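Long-range contacts in probable adenylyl-sulfate kinase (PDB 5CB8), which catalyses the ATP-dependent 3'-phosphorylation of adenosine 5'-phosphosulfate to 3'-phosphoadenylyl sulfate, a step in the assimilation of sulfate: residues V26-T31 with G97-V102; F126-L131 with D168-T173. All coordinates share one frame; numbering follows the deposited sequence.

Contact 1: residues V26-T31 with G97-V102; sequences VTIWLT and GVIVLV
Val100 O receives Ile28 N at 2.7 Å, with N, O and the carbonyl carbon almost in line (177° at the oxygen). It belongs to a ladder of five backbone bonds between parallel strands 26-31 and 99-102, in which Ile28 and Val100 each use both N and O across the seam, as parallel pairing requires. The ladder starts with a longer bond, Val26 N to Val98 O at 3.2 Å, and ends with Leu30 N to Val102 O. This is the central seam of a P-loop kinase sheet, strand 26-31 leading into the probable ATP-binding loop.

Among the side chains, Val102 CG1 makes a CH-pi contact, 3.6 Å from the centroid of the Trp29 six-membered ring and only 7° off its normal. The indole reaches this methyl because its CG stands anti to the backbone N (chi1 -170°), while the in-plane edge of the ring meets Thr27 CG2. Thr27 and Val100 share this face, against helix 76-94, where Thr27 OG1 bonds Thr94 OG1. On the other face, Ile28 CD1 reaches Leu101 CD1 at 3.8 Å; Leu101 also packs on helix 38-50.

Branched aliphatic residues suit these buried strands, while Thr27 and Trp29 turn their backbone bonds to strand 122-127. Packing by Val102, with Phe122 also meeting the ring, is consistent with an indole held where NE1 bonds Ser106 OG, the phosphoserine site by similarity.

Contact 2: residues F126-L131 with D168-T173; sequences FVNAPL and DVECRT
One carboxylate oxygen, Glu170 OE1, accepts three N-H groups, one from across the strand pair and two from Arg172 of its own segment. Asn128 ND2 meets Glu170 OE1 at 2.8 Å, on the anti side but 32° out of the carboxylate plane, with the oxygen nearly in the amide plane. Arg172 grips Glu170 OE1 side-on through NE at 2.8 Å and NH2 at 3.1 Å. OE1 lies in the guanidinium plane, yet both nitrogens approach it from above the carboxylate plane. The amide and guanidinium planes are nearly perpendicular (83°), yet each holds OE1 close to its own plane.

Phe126 forms the floor of this cluster. Asn128 CB sits over the centre of its ring, 3.5 Å above the plane, and Glu170 CD approaches Phe126 CD2 obliquely at 3.7 Å. Both Asn128 and Glu170 hold CG anti to the backbone N (chi1 -179° in each), which carries the amide and the carboxylate of the extended glutamate chain to where ND2 and OE1 meet.

Beneath the side chains, strand 169-171, an edge strand of the parallel sheet, is joined to its neighbour by Phe126 N to Val169 O, Cys171 N to Phe126 O and Asn128 N to Cys171 O, the last two both at 2.8 Å. A weak bond from Thr173 N, in the last residue of the inverse gamma turn centred on Arg172, to Asn128 O follows. Val127 CG1 and Thr173 CG2 meet at 3.8 Å beside helix 38-50, while Thr173 OG1 bonds Ala36 O of the likely ATP-binding loop.

Glutamate suits this sheet margin because its long chain reaches amide and guanidinium together; the nearby Arg172 charge would be expected to favour its ionised form, while Asn128 extends the polar network across the strands.

From the N terminus, strand 26-31 runs into the glycine-rich segment that binds ATP by similarity, and the chain then passes through helix 38-50, strand 56-60 and helix 76-94 before strand 99-103 returns to close contact 1. Contact 2 opens only afterwards, at the end of strand 122-127, and closes when strand 169-171 arrives; the two loops are in series, neither nested nor crossed. They join through the sheet, since strand 26-31 lies between strands 99-103 and 122-127, and Val127 N probably bonds Thr31 O at 2.9 Å. Contact 1 thus builds the centre of the five-stranded parallel sheet, and contact 2 adds one of its two edge strands, 169-171.

Contact 1: residues V26-T31 with G97-V102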
ATOM      1  N   VAL B  26     -13.063  -7.226  -3.056  1.00 20.62           N
ATOM      2  CA  VAL B  26     -12.897  -8.317  -2.110  1.00 19.46           C
ATOM      3  C   VAL B  26     -11.426  -8.709  -2.006  1.00 19.22           C
ATOM      4  O   VAL B  26     -10.696  -8.712  -3.004  1.00 21.72           O
ATOM      5  CB  VAL B  26     -13.797  -9.546  -2.495  1.00 22.04           C
ATOM      6  CG1 VAL B  26     -13.459 -10.059  -3.884  1.00 22.16           C
ATOM      7  CG2 VAL B  26     -13.680 -10.660  -1.461  1.00 20.68           C
ATOM      8  N   THR B  27     -10.976  -8.997  -0.790  1.00 17.70           N
ATOM      9  CA  THR B  27      -9.641  -9.550  -0.590  1.00 16.81           C
ATOM     10  C   THR B  27      -9.746 -11.063  -0.450  1.00 24.81           C
ATOM     11  O   THR B  27     -10.433 -11.566   0.443  1.00 22.06           O
ATOM     12  CB  THR B  27      -8.980  -8.960   0.656  1.00 16.40           C
ATOM     13  OG1 THR B  27      -8.686  -7.574   0.413  1.00 19.99           O
ATOM     14  CG2 THR B  27      -7.684  -9.700   0.992  1.00 16.13           C
ATOM     15  N   ILE B  28      -9.087 -11.782  -1.353  1.00 19.73           N
ATOM     16  CA  ILE B  28      -9.039 -13.239  -1.295  1.00 17.71           C
ATOM     17  C   ILE B  28      -7.690 -13.606  -0.685  1.00 16.71           C
ATOM     18  O   ILE B  28      -6.646 -13.378  -1.304  1.00 17.38           O
ATOM     19  CB  ILE B  28      -9.192 -13.847  -2.704  1.00 19.21           C
ATOM     20  CG1 ILE B  28     -10.487 -13.336  -3.357  1.00 20.16           C
ATOM     21  CG2 ILE B  28      -9.173 -15.383  -2.647  1.00 17.85           C
ATOM     22  CD1 ILE B  28     -10.581 -13.641  -4.835  1.00 22.10           C
ATOM     23  N   TRP B  29      -7.714 -14.159   0.531  1.00 14.55           N
ATOM     24  CA  TRP B  29      -6.508 -14.273   1.353  1.00 13.85           C
ATOM     25  C   TRP B  29      -6.050 -15.722   1.510  1.00 14.62           C
ATOM     26  O   TRP B  29      -6.657 -16.496   2.259  1.00 16.63           O
ATOM     27  CB  TRP B  29      -6.751 -13.664   2.745  1.00 13.67           C
ATOM     28  CG  TRP B  29      -5.501 -13.521   3.569  1.00 13.13           C
ATOM     29  CD1 TRP B  29      -4.823 -14.518   4.217  1.00 12.99           C
ATOM     30  CD2 TRP B  29      -4.775 -12.310   3.829  1.00 13.18           C
ATOM     31  NE1 TRP B  29      -3.721 -14.001   4.862  1.00 16.06           N
ATOM     32  CE2 TRP B  29      -3.671 -12.649   4.637  1.00 15.36           C
ATOM     33  CE3 TRP B  29      -4.957 -10.971   3.450  1.00 14.21           C
ATOM     34  CZ2 TRP B  29      -2.743 -11.700   5.071  1.00 12.84           C
ATOM     35  CZ3 TRP B  29      -4.039 -10.027   3.888  1.00 13.86           C
ATOM     36  CH2 TRP B  29      -2.947 -10.395   4.694  1.00 13.42           C
ATOM     37  N   LEU B  30      -4.976 -16.083   0.809  1.00 13.78           N
ATOM     38  CA  LEU B  30      -4.462 -17.448   0.864  1.00 16.17           C
ATOM     39  C   LEU B  30      -3.388 -17.573   1.951  1.00 15.86           C
ATOM     40  O   LEU B  30      -2.350 -16.902   1.904  1.00 15.03           O
ATOM     41  CB  LEU B  30      -3.902 -17.877  -0.499  1.00 15.77           C
ATOM     42  CG  LEU B  30      -4.941 -18.405  -1.500  1.00 18.49           C
ATOM     43  CD1 LEU B  30      -5.958 -17.341  -1.860  1.00 18.32           C
ATOM     44  CD2 LEU B  30      -4.287 -18.933  -2.771  1.00 18.05           C
ATOM     45  N   THR B  31      -3.657 -18.432   2.932  1.00 13.45           N
ATOM     46  CA  THR B  31      -2.734 -18.680   4.024  1.00 12.17           C
ATOM     47  C   THR B  31      -2.342 -20.161   4.016  1.00 16.29           C
ATOM     48  O   THR B  31      -3.125 -21.005   3.594  1.00 15.92           O
ATOM     49  CB  THR B  31      -3.386 -18.297   5.381  1.00 12.05           C
ATOM     50  OG1 THR B  31      -2.491 -18.585   6.457  1.00 15.06           O
ATOM     51  CG2 THR B  31      -4.692 -19.054   5.594  1.00 13.17           C
ATOM     52  N   GLY B  97     -13.292  -1.205  -4.948  1.00 21.72           N
ATOM     53  CA  GLY B  97     -13.836  -2.090  -5.970  1.00 22.85           C
ATOM     54  C   GLY B  97     -12.888  -3.122  -6.555  1.00 22.74           C
ATOM     55  O   GLY B  97     -13.295  -3.922  -7.403  1.00 22.01           O
ATOM     56  N   VAL B  98     -11.636  -3.124  -6.106  1.00 19.87           N
ATOM     57  CA  VAL B  98     -10.634  -4.036  -6.658  1.00 20.24           C
ATOM     58  C   VAL B  98     -10.684  -5.422  -5.999  1.00 23.21           C
ATOM     59  O   VAL B  98     -10.920  -5.542  -4.792  1.00 19.99           O
ATOM     60  CB  VAL B  98      -9.214  -3.449  -6.512  1.00 23.64           C
ATOM     61  CG1 VAL B  98      -8.197  -4.309  -7.237  1.00 21.76           C
ATOM     62  CG2 VAL B  98      -9.163  -2.032  -7.062  1.00 19.23           C
ATOM     63  N   ILE B  99     -10.477  -6.467  -6.798  1.00 18.25           N
ATOM     64  CA  ILE B  99     -10.323  -7.816  -6.271  1.00 19.19           C
ATOM     65  C   ILE B  99      -8.845  -7.999  -5.938  1.00 21.81           C
ATOM     66  O   ILE B  99      -7.989  -7.875  -6.812  1.00 19.77           O
ATOM     67  CB  ILE B  99     -10.761  -8.877  -7.303  1.00 20.91           C
ATOM     68  CG1 ILE B  99     -12.280  -8.840  -7.500  1.00 23.25           C
ATOM     69  CG2 ILE B  99     -10.326 -10.268  -6.862  1.00 22.60           C
ATOM     70  CD1 ILE B  99     -12.781  -9.725  -8.647  1.00 24.94           C
ATOM     71  N   VAL B 100      -8.540  -8.270  -4.672  1.00 16.46           N
ATOM     72  CA  VAL B 100      -7.151  -8.382  -4.238  1.00 15.77           C
ATOM     73  C   VAL B 100      -6.824  -9.829  -3.900  1.00 19.99           C
ATOM     74  O   VAL B 100      -7.504 -10.444  -3.072  1.00 16.95           O
ATOM     75  CB  VAL B 100      -6.890  -7.507  -2.996  1.00 15.00           C
ATOM     76  CG1 VAL B 100      -5.401  -7.544  -2.614  1.00 14.45           C
ATOM     77  CG2 VAL B 100      -7.335  -6.078  -3.266  1.00 19.75           C
ATOM     78  N   LEU B 101      -5.798 -10.378  -4.548  1.00 17.17           N
ATOM     79  CA  LEU B 101      -5.348 -11.738  -4.242  1.00 15.87           C
ATOM     80  C   LEU B 101      -4.108 -11.656  -3.372  1.00 17.54           C
ATOM     81  O   LEU B 101      -3.065 -11.193  -3.829  1.00 19.13           O
ATOM     82  CB  LEU B 101      -4.994 -12.501  -5.527  1.00 16.81           C
ATOM     83  CG  LEU B 101      -6.084 -13.198  -6.342  1.00 33.22           C
ATOM     84  CD1 LEU B 101      -7.339 -12.379  -6.435  1.00 29.10           C
ATOM     85  CD2 LEU B 101      -5.584 -13.548  -7.737  1.00 30.54           C
ATOM     86  N   VAL B 102      -4.211 -12.105  -2.126  1.00 14.53           N
ATOM     87  CA  VAL B 102      -3.050 -12.114  -1.231  1.00 13.89           C
ATOM     88  C   VAL B 102      -2.551 -13.537  -1.058  1.00 14.65           C
ATOM     89  O   VAL B 102      -3.344 -14.463  -0.858  1.00 15.34           O
ATOM     90  CB  VAL B 102      -3.394 -11.534   0.146  1.00 13.31           C
ATOM     91  CG1 VAL B 102      -2.192 -11.666   1.108  1.00 12.81           C
ATOM     92  CG2 VAL B 102      -3.809 -10.067   0.012  1.00 14.99           C
TER

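Contact 2: residues F126-L131 with D168-T173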
ATOM      1  N   PHE B 126      -7.739 -21.393   3.179  1.00 16.21           N
ATOM      2  CA  PHE B 126      -6.716 -22.224   3.818  1.00 14.72           C
ATOM      3  C   PHE B 126      -6.115 -23.158   2.766  1.00 14.89           C
ATOM      4  O   PHE B 126      -6.747 -24.129   2.354  1.00 15.53           O
ATOM      5  CB  PHE B 126      -7.354 -23.048   4.949  1.00 16.80           C
ATOM      6  CG  PHE B 126      -6.381 -23.904   5.731  1.00 16.12           C
ATOM      7  CD1 PHE B 126      -5.006 -23.714   5.629  1.00 19.44           C
ATOM      8  CD2 PHE B 126      -6.857 -24.902   6.572  1.00 21.29           C
ATOM      9  CE1 PHE B 126      -4.122 -24.505   6.348  1.00 14.54           C
ATOM     10  CE2 PHE B 126      -5.980 -25.695   7.301  1.00 18.89           C
ATOM     11  CZ  PHE B 126      -4.605 -25.493   7.184  1.00 15.15           C
ATOM     12  N   VAL B 127      -4.908 -22.840   2.312  1.00 14.83           N
ATOM     13  CA  VAL B 127      -4.174 -23.728   1.429  1.00 14.69           C
ATOM     14  C   VAL B 127      -3.461 -24.731   2.317  1.00 19.14           C
ATOM     15  O   VAL B 127      -2.404 -24.430   2.900  1.00 18.93           O
ATOM     16  CB  VAL B 127      -3.185 -22.948   0.556  1.00 14.38           C
ATOM     17  CG1 VAL B 127      -2.516 -23.889  -0.440  1.00 17.63           C
ATOM     18  CG2 VAL B 127      -3.924 -21.838  -0.189  1.00 14.46           C
ATOM     19  N   ASN B 128      -4.059 -25.919   2.427  1.00 16.16           N
ATOM     20  CA  ASN B 128      -3.688 -26.897   3.438  1.00 15.48           C
ATOM     21  C   ASN B 128      -2.958 -28.092   2.835  1.00 17.95           C
ATOM     22  O   ASN B 128      -3.587 -28.977   2.250  1.00 16.70           O
ATOM     23  CB  ASN B 128      -4.968 -27.364   4.151  1.00 18.24           C
ATOM     24  CG  ASN B 128      -4.714 -28.375   5.263  1.00 23.07           C
ATOM     25  OD1 ASN B 128      -3.569 -28.661   5.632  1.00 22.16           O
ATOM     26  ND2 ASN B 128      -5.800 -28.901   5.826  1.00 17.14           N
ATOM     27  N   ALA B 129      -1.634 -28.112   2.974  1.00 17.53           N
ATOM     28  CA  ALA B 129      -0.832 -29.282   2.615  1.00 17.98           C
ATOM     29  C   ALA B 129      -0.130 -29.796   3.866  1.00 19.68           C
ATOM     30  O   ALA B 129       0.268 -29.003   4.714  1.00 18.40           O
ATOM     31  CB  ALA B 129       0.193 -28.914   1.546  1.00 22.00           C
ATOM     32  N   PRO B 130       0.035 -31.122   3.987  1.00 18.40           N
ATOM     33  CA  PRO B 130       0.710 -31.654   5.177  1.00 21.08           C
ATOM     34  C   PRO B 130       2.148 -31.157   5.241  1.00 19.91           C
ATOM     35  O   PRO B 130       2.771 -30.971   4.188  1.00 19.79           O
ATOM     36  CB  PRO B 130       0.702 -33.162   4.935  1.00 18.58           C
ATOM     37  CG  PRO B 130      -0.475 -33.393   4.021  1.00 25.28           C
ATOM     38  CD  PRO B 130      -0.481 -32.193   3.116  1.00 24.47           C
ATOM     39  N   LEU B 131       2.665 -30.936   6.446  1.00 15.95           N
ATOM     40  CA  LEU B 131       4.048 -30.503   6.594  1.00 15.54           C
ATOM     41  C   LEU B 131       4.997 -31.468   5.896  1.00 23.68           C
ATOM     42  O   LEU B 131       5.946 -31.046   5.233  1.00 18.31           O
ATOM     43  CB  LEU B 131       4.432 -30.381   8.073  1.00 19.33           C
ATOM     44  CG  LEU B 131       5.896 -29.980   8.320  1.00 21.20           C
ATOM     45  CD1 LEU B 131       6.110 -28.500   8.022  1.00 20.16           C
ATOM     46  CD2 LEU B 131       6.331 -30.285   9.743  1.00 23.53           C
ATOM     47  N   ASP B 168     -13.137 -19.698   4.717  1.00 17.14           N
ATOM     48  CA  ASP B 168     -14.271 -19.675   3.800  1.00 19.08           C
ATOM     49  C   ASP B 168     -14.131 -20.736   2.715  1.00 19.96           C
ATOM     50  O   ASP B 168     -15.122 -21.260   2.209  1.00 20.07           O
ATOM     51  CB  ASP B 168     -14.390 -18.285   3.183  1.00 19.40           C
ATOM     52  CG  ASP B 168     -14.620 -17.219   4.230  1.00 21.40           C
ATOM     53  OD1 ASP B 168     -15.745 -17.152   4.757  1.00 21.14           O
ATOM     54  OD2 ASP B 168     -13.670 -16.477   4.542  1.00 18.72           O
ATOM     55  N   VAL B 169     -12.887 -21.038   2.358  1.00 18.55           N
ATOM     56  CA  VAL B 169     -12.581 -22.100   1.402  1.00 17.86           C
ATOM     57  C   VAL B 169     -11.341 -22.816   1.911  1.00 19.56           C
ATOM     58  O   VAL B 169     -10.426 -22.175   2.443  1.00 16.45           O
ATOM     59  CB  VAL B 169     -12.297 -21.528  -0.018  1.00 20.96           C
ATOM     60  CG1 VAL B 169     -11.922 -22.642  -1.004  1.00 18.13           C
ATOM     61  CG2 VAL B 169     -13.505 -20.756  -0.541  1.00 18.60           C
ATOM     62  N   GLU B 170     -11.305 -24.141   1.777  1.00 18.60           N
ATOM     63  CA  GLU B 170     -10.091 -24.887   2.102  1.00 17.36           C
ATOM     64  C   GLU B 170      -9.658 -25.688   0.883  1.00 17.74           C
ATOM     65  O   GLU B 170     -10.482 -26.337   0.241  1.00 18.62           O
ATOM     66  CB  GLU B 170     -10.311 -25.820   3.297  1.00 17.75           C
ATOM     67  CG  GLU B 170      -9.061 -26.615   3.715  1.00 17.46           C
ATOM     68  CD  GLU B 170      -9.232 -27.279   5.074  1.00 31.29           C
ATOM     69  OE1 GLU B 170      -8.475 -28.222   5.385  1.00 23.01           O
ATOM     70  OE2 GLU B 170     -10.123 -26.843   5.837  1.00 35.23           O
ATOM     71  N   CYS B 171      -8.366 -25.632   0.570  1.00 17.60           N
ATOM     72  CA  CYS B 171      -7.816 -26.359  -0.567  1.00 19.54           C
ATOM     73  C   CYS B 171      -6.775 -27.338  -0.044  1.00 19.53           C
ATOM     74  O   CYS B 171      -5.701 -26.925   0.414  1.00 19.72           O
ATOM     75  CB  CYS B 171      -7.172 -25.383  -1.555  1.00 22.16           C
ATOM     76  SG  CYS B 171      -8.305 -24.104  -2.180  1.00 21.13           S
ATOM     77  N   ARG B 172      -7.102 -28.626  -0.067  1.00 18.38           N
ATOM     78  CA  ARG B 172      -6.158 -29.638   0.388  1.00 18.45           C
ATOM     79  C   ARG B 172      -5.332 -30.071  -0.811  1.00 21.17           C
ATOM     80  O   ARG B 172      -5.684 -31.022  -1.515  1.00 21.40           O
ATOM     81  CB  ARG B 172      -6.897 -30.807   1.058  1.00 22.53           C
ATOM     82  CG  ARG B 172      -7.621 -30.323   2.314  1.00 19.04           C
ATOM     83  CD  ARG B 172      -8.322 -31.409   3.125  1.00 21.72           C
ATOM     84  NE  ARG B 172      -8.813 -30.808   4.369  1.00 28.84           N
ATOM     85  CZ  ARG B 172      -9.449 -31.455   5.338  1.00 32.07           C
ATOM     86  NH1 ARG B 172      -9.695 -32.752   5.229  1.00 31.39           N
ATOM     87  NH2 ARG B 172      -9.841 -30.794   6.421  1.00 29.15           N
ATOM     88  N   THR B 173      -4.231 -29.355  -1.043  1.00 18.10           N
ATOM     89  CA  THR B 173      -3.535 -29.425  -2.328  1.00 18.48           C
ATOM     90  C   THR B 173      -2.867 -30.759  -2.613  1.00 20.29           C
ATOM     91  O   THR B 173      -2.524 -31.032  -3.762  1.00 21.98           O
ATOM     92  CB  THR B 173      -2.515 -28.284  -2.483  1.00 17.64           C
ATOM     93  OG1 THR B 173      -1.651 -28.277  -1.345  1.00 16.92           O
ATOM     94  CG2 THR B 173      -3.236 -26.952  -2.555  1.00 19.50           C
TER